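Local coordinates for protein uridylate kinase (Bacillus anthracis, PDB 2JJX) that catalyses the ATP-dependent phosphorylation of UMP to UDP in pyrimidine biosynthesis and also carries an allosteric nucleotide-binding site, at residues 53-58 against 136-141; 119-124 against 158-163. All coordinates share one frame; numbering follows the deposited sequence.

Contact 1. Residues 53-58 against 136-141; sequences EVSIVI and VIFGGG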
loop_
_atom_site.group_PDB
_atom_site.type_symbol
_atom_site.label_atom_id
_atom_site.label_comp_id
_atom_site.label_asym_id
_atom_site.label_seq_id
_atom_site.Cartn_x
_atom_site.Cartn_y
_atom_site.Cartn_z
ATOM N N GLU A 53 4.097 -8.242 -31.021
ATOM C CA GLU A 53 3.831 -7.654 -29.714
ATOM C C GLU A 53 5.047 -7.000 -29.069
ATOM O O GLU A 53 6.133 -7.568 -29.046
ATOM C CB GLU A 53 3.138 -8.628 -28.785
ATOM C CG GLU A 53 2.281 -9.589 -29.513
ATOM C CD GLU A 53 2.106 -10.868 -28.732
ATOM O OE1 GLU A 53 2.710 -10.965 -27.655
ATOM O OE2 GLU A 53 1.389 -11.781 -29.185
ATOM N N VAL A 54 4.874 -5.740 -28.691
ATOM C CA VAL A 54 5.952 -4.910 -28.184
ATOM C C VAL A 54 5.881 -4.537 -26.709
ATOM O O VAL A 54 4.840 -4.109 -26.234
ATOM C CB VAL A 54 6.003 -3.612 -29.042
ATOM C CG1 VAL A 54 6.910 -2.598 -28.393
ATOM C CG2 VAL A 54 6.468 -3.907 -30.446
ATOM N N SER A 55 7.026 -4.611 -26.032
ATOM C CA SER A 55 7.222 -4.101 -24.673
ATOM C C SER A 55 8.367 -3.123 -24.835
ATOM O O SER A 55 9.208 -3.336 -25.695
ATOM C CB SER A 55 7.704 -5.202 -23.723
ATOM O OG SER A 55 7.087 -6.438 -24.017
ATOM N N ILE A 56 8.419 -2.068 -24.028
ATOM C CA ILE A 56 9.505 -1.095 -24.147
ATOM C C ILE A 56 10.104 -0.768 -22.794
ATOM O O ILE A 56 9.375 -0.615 -21.815
ATOM C CB ILE A 56 9.030 0.168 -24.891
ATOM C CG1 ILE A 56 8.279 -0.207 -26.171
ATOM C CG2 ILE A 56 10.150 1.180 -25.097
ATOM C CD1 ILE A 56 7.934 0.966 -27.046
ATOM N N VAL A 57 11.430 -0.692 -22.735
ATOM C CA VAL A 57 12.138 -0.296 -21.517
ATOM C C VAL A 57 13.027 0.916 -21.837
ATOM O O VAL A 57 13.845 0.878 -22.750
ATOM C CB VAL A 57 12.902 -1.473 -20.895
ATOM C CG1 VAL A 57 13.799 -1.006 -19.781
ATOM C CG2 VAL A 57 11.933 -2.508 -20.366
ATOM N N ILE A 58 12.753 2.048 -21.192
ATOM C CA ILE A 58 13.524 3.275 -21.449
ATOM C C ILE A 58 14.450 3.595 -20.279
ATOM O O ILE A 58 14.109 3.346 -19.130
ATOM C CB ILE A 58 12.619 4.516 -21.736
ATOM C CG1 ILE A 58 11.177 4.100 -21.953
ATOM C CG2 ILE A 58 13.115 5.334 -22.933
ATOM C CD1 ILE A 58 10.447 5.074 -22.837
ATOM N N VAL A 136 3.073 -2.237 -24.289
ATOM C CA VAL A 136 3.401 -2.031 -22.890
ATOM C C VAL A 136 4.749 -1.401 -22.632
ATOM O O VAL A 136 5.750 -1.758 -23.259
ATOM C CB VAL A 136 3.030 -3.169 -21.931
ATOM C CG1 VAL A 136 2.229 -4.285 -22.586
ATOM C CG2 VAL A 136 4.200 -3.636 -21.152
ATOM N N ILE A 137 4.745 -0.402 -21.753
ATOM C CA ILE A 137 5.961 0.299 -21.386
ATOM C C ILE A 137 6.267 0.066 -19.938
ATOM O O ILE A 137 5.391 0.166 -19.082
ATOM C CB ILE A 137 5.869 1.790 -21.688
ATOM C CG1 ILE A 137 5.392 2.006 -23.136
ATOM C CG2 ILE A 137 7.211 2.464 -21.435
ATOM C CD1 ILE A 137 5.528 3.447 -23.619
ATOM N N PHE A 138 7.523 -0.279 -19.687
ATOM C CA PHE A 138 7.994 -0.545 -18.341
ATOM C C PHE A 138 8.898 0.581 -17.863
ATOM O O PHE A 138 9.931 0.881 -18.481
ATOM C CB PHE A 138 8.765 -1.846 -18.351
ATOM C CG PHE A 138 7.949 -3.034 -18.794
ATOM C CD1 PHE A 138 8.346 -3.790 -19.885
ATOM C CD2 PHE A 138 6.903 -3.493 -18.016
ATOM C CE1 PHE A 138 7.682 -4.917 -20.225
ATOM C CE2 PHE A 138 6.272 -4.673 -18.318
ATOM C CZ PHE A 138 6.626 -5.357 -19.447
ATOM N N GLY A 139 8.500 1.184 -16.745
ATOM C CA GLY A 139 9.225 2.266 -16.104
ATOM C C GLY A 139 9.714 1.864 -14.732
ATOM O O GLY A 139 9.147 0.973 -14.114
ATOM N N GLY A 140 10.755 2.534 -14.250
ATOM C CA GLY A 140 11.341 2.264 -12.951
ATOM C C GLY A 140 12.151 0.986 -12.970
ATOM O O GLY A 140 12.349 0.340 -11.949
ATOM N N GLY A 141 12.612 0.616 -14.155
ATOM C CA GLY A 141 13.347 -0.614 -14.349
ATOM C C GLY A 141 12.944 -1.846 -13.543
ATOM O O GLY A 141 11.987 -2.538 -13.848
#

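Contact 2. Residues 119-124 against 158-163; sequences EPYIRL and IEMNSD. With ATP (adenosine-5'-triphosphate), chain D; ATP (adenosine-5'-triphosphate), chain F.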
loop_
_atom_site.group_PDB
_atom_site.type_symbol
_atom_site.label_atom_id
_atom_site.label_comp_id
_atom_site.label_asym_id
_atom_site.label_seq_id
_atom_site.Cartn_x
_atom_site.Cartn_y
_atom_site.Cartn_z
ATOM N N GLU A 119 0.060 1.986 -14.022
ATOM C CA GLU A 119 -0.371 0.783 -13.332
ATOM C C GLU A 119 0.763 0.112 -12.592
ATOM O O GLU A 119 1.873 -0.027 -13.113
ATOM C CB GLU A 119 -1.043 -0.249 -14.246
ATOM C CG GLU A 119 -1.188 0.098 -15.708
ATOM C CD GLU A 119 -2.136 -0.849 -16.443
ATOM O OE1 GLU A 119 -2.251 -2.039 -16.072
ATOM O OE2 GLU A 119 -2.787 -0.390 -17.400
ATOM N N PRO A 120 0.470 -0.388 -11.383
ATOM C CA PRO A 120 1.535 -1.126 -10.702
ATOM C C PRO A 120 1.865 -2.328 -11.571
ATOM O O PRO A 120 1.005 -2.931 -12.197
ATOM C CB PRO A 120 0.873 -1.576 -9.388
ATOM C CG PRO A 120 -0.584 -1.568 -9.694
ATOM C CD PRO A 120 -0.787 -0.426 -10.622
ATOM N N TYR A 121 3.145 -2.617 -11.696
ATOM C CA TYR A 121 3.546 -3.709 -12.563
ATOM C C TYR A 121 3.182 -5.046 -11.988
ATOM O O TYR A 121 3.655 -5.409 -10.918
ATOM C CB TYR A 121 5.045 -3.740 -12.734
ATOM C CG TYR A 121 5.504 -5.049 -13.334
ATOM C CD1 TYR A 121 5.260 -5.333 -14.665
ATOM C CD2 TYR A 121 6.202 -5.994 -12.578
ATOM C CE1 TYR A 121 5.758 -6.475 -15.261
ATOM C CE2 TYR A 121 6.689 -7.170 -13.156
ATOM C CZ TYR A 121 6.483 -7.388 -14.511
ATOM O OH TYR A 121 6.911 -8.548 -15.138
ATOM N N ILE A 122 2.460 -5.832 -12.772
ATOM C CA ILE A 122 2.133 -7.205 -12.404
ATOM C C ILE A 122 2.315 -8.078 -13.633
ATOM O O ILE A 122 1.785 -7.814 -14.719
ATOM C CB ILE A 122 0.748 -7.347 -11.817
ATOM C CG1 ILE A 122 0.689 -6.707 -10.433
ATOM C CG2 ILE A 122 0.351 -8.810 -11.778
ATOM C CD1 ILE A 122 -0.680 -6.160 -10.092
ATOM N N ARG A 123 3.120 -9.104 -13.455
ATOM C CA ARG A 123 3.564 -9.942 -14.537
ATOM C C ARG A 123 2.465 -10.449 -15.438
ATOM O O ARG A 123 2.386 -10.081 -16.612
ATOM C CB ARG A 123 4.363 -11.083 -13.942
ATOM C CG ARG A 123 4.431 -12.268 -14.816
ATOM C CD ARG A 123 5.806 -12.437 -15.386
ATOM N NE ARG A 123 5.858 -13.623 -16.229
ATOM C CZ ARG A 123 5.307 -14.787 -15.908
ATOM N NH1 ARG A 123 4.697 -14.949 -14.743
ATOM N NH2 ARG A 123 5.405 -15.809 -16.740
ATOM N N LEU A 124 1.644 -11.333 -14.892
ATOM C CA LEU A 124 0.569 -11.939 -15.664
ATOM C C LEU A 124 -0.373 -10.933 -16.299
ATOM O O LEU A 124 -0.967 -11.214 -17.343
ATOM C CB LEU A 124 -0.177 -12.969 -14.829
ATOM C CG LEU A 124 0.849 -13.779 -14.030
ATOM C CD1 LEU A 124 1.199 -13.125 -12.679
ATOM C CD2 LEU A 124 0.468 -15.247 -13.889
ATOM N N ILE A 158 12.518 -11.806 -20.651
ATOM C CA ILE A 158 12.329 -13.209 -20.274
ATOM C C ILE A 158 10.981 -13.404 -19.574
ATOM O O ILE A 158 10.177 -14.250 -19.954
ATOM C CB ILE A 158 13.509 -13.786 -19.470
ATOM C CG1 ILE A 158 14.837 -13.685 -20.226
ATOM C CG2 ILE A 158 13.249 -15.211 -19.029
ATOM C CD1 ILE A 158 16.030 -13.748 -19.311
ATOM N N GLU A 159 10.700 -12.570 -18.581
ATOM C CA GLU A 159 9.432 -12.650 -17.842
ATOM C C GLU A 159 8.237 -12.611 -18.810
ATOM O O GLU A 159 7.169 -13.163 -18.540
ATOM C CB GLU A 159 9.318 -11.449 -16.892
ATOM C CG GLU A 159 9.821 -11.676 -15.477
ATOM C CD GLU A 159 9.715 -10.410 -14.619
ATOM O OE1 GLU A 159 10.300 -9.375 -15.006
ATOM O OE2 GLU A 159 9.064 -10.431 -13.550
ATOM N N MET A 160 8.399 -11.885 -19.905
ATOM C CA MET A 160 7.299 -11.657 -20.812
ATOM C C MET A 160 7.259 -12.696 -21.935
ATOM O O MET A 160 6.331 -12.713 -22.742
ATOM C CB MET A 160 7.370 -10.217 -21.340
ATOM C CG MET A 160 6.022 -9.565 -21.557
ATOM S SD MET A 160 5.232 -8.937 -20.094
ATOM C CE MET A 160 5.643 -10.067 -18.877
ATOM N N ASN A 161 8.219 -13.617 -21.908
ATOM C CA ASN A 161 8.284 -14.729 -22.857
ATOM C C ASN A 161 8.571 -14.106 -24.200
ATOM O O ASN A 161 7.931 -14.436 -25.196
ATOM C CB ASN A 161 6.955 -15.467 -22.982
ATOM C CG ASN A 161 6.591 -16.271 -21.749
ATOM O OD1 ASN A 161 7.281 -16.237 -20.733
ATOM N ND2 ASN A 161 5.440 -16.931 -21.807
ATOM N N SER A 162 9.450 -13.115 -24.199
ATOM C CA SER A 162 9.807 -12.445 -25.438
ATOM C C SER A 162 10.637 -13.349 -26.342
ATOM O O SER A 162 11.240 -14.305 -25.881
ATOM C CB SER A 162 10.507 -11.127 -25.132
ATOM O OG SER A 162 9.581 -10.287 -24.463
ATOM N N ASP A 163 10.585 -13.100 -27.644
ATOM C CA ASP A 163 11.318 -13.913 -28.606
ATOM C C ASP A 163 12.733 -13.355 -28.820
ATOM O O ASP A 163 13.630 -14.051 -29.310
ATOM C CB ASP A 163 10.588 -13.877 -29.945
ATOM C CG ASP A 163 9.436 -14.867 -30.017
ATOM O OD1 ASP A 163 9.392 -15.804 -29.192
ATOM O OD2 ASP A 163 8.607 -14.749 -30.942
HETATM P PG ATP D . -10.310 -2.165 -21.561
HETATM O O1G ATP D . -9.856 -2.888 -22.823
HETATM O O2G ATP D . -11.127 -0.987 -22.051
HETATM O O3G ATP D . -9.091 -1.682 -20.783
HETATM P PB ATP D . -11.204 -3.463 -19.081
HETATM O O1B ATP D . -11.020 -4.999 -18.915
HETATM O O2B ATP D . -12.586 -3.084 -18.472
HETATM O O3B ATP D . -11.239 -3.082 -20.634
HETATM P PA ATP D . -8.638 -2.859 -17.718
HETATM O O1A ATP D . -7.570 -2.553 -18.801
HETATM O O2A ATP D . -8.423 -4.305 -17.208
HETATM O O3A ATP D . -10.082 -2.622 -18.329
HETATM O "O5'" ATP D . -8.457 -1.850 -16.450
HETATM C "C5'" ATP D . -9.231 -0.641 -16.416
HETATM C "C4'" ATP D . -8.269 0.534 -16.251
HETATM O "O4'" ATP D . -7.421 0.363 -15.076
HETATM C "C3'" ATP D . -7.371 0.832 -17.456
HETATM O "O3'" ATP D . -7.947 1.780 -18.358
HETATM C "C2'" ATP D . -6.076 1.369 -16.838
HETATM O "O2'" ATP D . -6.204 2.805 -16.793
HETATM C "C1'" ATP D . -6.044 0.725 -15.439
HETATM N N9 ATP D . -5.214 1.405 -14.428
HETATM C C8 ATP D . -4.586 2.624 -14.564
HETATM N N7 ATP D . -3.883 2.974 -13.510
HETATM C C5 ATP D . -4.066 1.920 -12.641
HETATM C C6 ATP D . -3.574 1.717 -11.350
HETATM N N6 ATP D . -2.757 2.648 -10.757
HETATM N N1 ATP D . -3.922 0.572 -10.696
HETATM C C2 ATP D . -4.736 -0.323 -11.308
HETATM N N3 ATP D . -5.257 -0.226 -12.554
HETATM C C4 ATP D . -4.886 0.928 -13.170
HETATM P PG ATP F . -9.964 -12.632 -17.971
HETATM O O1G ATP F . -10.848 -13.818 -18.316
HETATM O O2G ATP F . -9.709 -11.812 -19.231
HETATM O O3G ATP F . -8.656 -13.183 -17.418
HETATM P PB ATP F . -10.556 -10.215 -16.505
HETATM O O1B ATP F . -11.792 -9.739 -15.693
HETATM O O2B ATP F . -10.329 -9.284 -17.720
HETATM O O3B ATP F . -10.720 -11.741 -16.906
HETATM P PA ATP F . -8.990 -9.121 -14.485
HETATM O O1A ATP F . -9.516 -9.938 -13.297
HETATM O O2A ATP F . -9.763 -7.788 -14.645
HETATM O O3A ATP F . -9.259 -10.102 -15.657
HETATM O "O5'" ATP F . -7.383 -8.914 -14.398
HETATM C "C5'" ATP F . -6.624 -9.774 -15.265
HETATM C "C4'" ATP F . -5.361 -10.410 -14.654
HETATM O "O4'" ATP F . -4.907 -9.865 -13.390
HETATM C "C3'" ATP F . -5.353 -11.935 -14.559
HETATM O "O3'" ATP F . -4.208 -12.500 -15.180
HETATM C "C2'" ATP F . -5.364 -12.245 -13.067
HETATM O "O2'" ATP F . -4.458 -13.351 -12.867
HETATM C "C1'" ATP F . -4.982 -10.912 -12.376
HETATM N N9 ATP F . -3.915 -10.891 -11.358
HETATM C C8 ATP F . -2.878 -11.778 -11.220
HETATM N N7 ATP F . -2.084 -11.510 -10.199
HETATM C C5 ATP F . -2.624 -10.383 -9.622
HETATM C C6 ATP F . -2.240 -9.611 -8.509
HETATM N N6 ATP F . -1.148 -9.893 -7.736
HETATM N N1 ATP F . -2.972 -8.531 -8.168
HETATM C C2 ATP F . -4.047 -8.242 -8.925
HETATM N N3 ATP F . -4.509 -8.907 -10.006
HETATM C C4 ATP F . -3.756 -9.979 -10.318
#

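Contact 1. Residues 53-58 against 136-141
V136 and I56 carry the ladder between the two strands, which run the same way with their axes 21° apart. V136 makes two bonds to the neighbouring strand: its N donates to V54 O at 3.2 Å, and its O accepts from I56 N at 2.8 Å. I56 then returns the favour one step on, I56 O receiving F138 N at 2.8 Å. S55 and V57, which alternate with I56, turn their backbone groups to the other side and pair with V15 and I17 of strand 14-19, so 53-58 is an interior strand.

Apolar contacts divide over the two faces of the sheet. On one, F138 sets its CG beside its own backbone N (chi1 -60°), which lays the ring back along the ladder toward the start of 53-58. There F138 CE1 comes within 3.5 Å of S55 CB, and V57 CG2 sits at the ring edge, near its plane, 3.8 Å from F138 CD1. V136 CG2, from the same strand as the phenyl, lies against one of its faces near the rim. Residues of helices 123-131 and 150-160 close over this side. On the other face the isoleucines meet: I137 CG2 lies 4.3 Å from I58 CG1, and I137 CG1 lies 4.4 Å from I56 CB. L94 of helix 76-101 packs on all three isoleucines.

Beyond F138 the chain leaves the ladder through G139-G141, with positive phi at G140 and G141, and S111 and T87 bond to this turn. Neighbouring parallel strands packed between helices on both faces are the central layer of the alpha/beta/alpha sandwich of the amino acid kinase family.

Contact 2. Residues 119-124 against 158-163
E159 O receives R123 NE at 2.7 Å in a nearly straight bond (N-H...O 170°). The oxygen lies in the guanidinium plane, while the nitrogen stands 23° off the plane of the carbonyl. With chi1 at 157°, R123 CG points away from the backbone N, and a bend at chi2 carries CD alongside E159, 3.9 Å from its CB. The far end of the guanidinium has a stronger partner, D75 of a neighbouring subunit, which holds NH2 in a salt bridge, so two acceptors, one in each subunit, hold the guanidinium.

The E159 carboxylate is turned elsewhere. Its OE1 pairs with R156, and its OE2 takes a weak bond from Y121 OH, at 3.3 Å, arriving near the plane of the phenol ring. R156 also makes a cation-pi contact with Y121. The carbonyl that R123 uses belongs to the last turn of helix 150-160. N161 leaves the helical conformation with positive phi, in a Schellman motif, N161 N bonding back to I158 O at 2.8 Å. A cationic group here probably gains from the helix dipole as well. M160, bent at chi2 and chi3, brings CE to 4.0 Å from R123 O, against the first turn of helix 123-131.

I122 is the N-cap residue of that helix, and with E119 and P120 it faces the bound nucleotides. P120 CD lies 3.3 Å from N1 of one ATP, whereas I122 CD1 lies 3.8 Å from N1 of a second ATP. E119 forms a salt bridge with R107, another residue of the first pocket.

In the fold
From the N terminus, strand 14-19 and helix 34-48 precede strand 53-58, which waits 77 residues, just over half of them helical, before contact 1 brings 136-141 in beside it. Segment 119-124 falls within that loop, but its partner 158-163 comes after it, so the two contacts cross; contact 2 closes a shorter loop of 33 residues that takes in the rest of helix 123-131, strand 135-139 and most of helix 150-160. Contact 1 joins two strands of the sheet, and contact 2 ties the entry to helix 123-131 to the end of helix 150-160, packed on one face of them. They touch: F138 CE2 lies 3.6 Å from Y121 CE1, and F138 CZ packs on M160 SD.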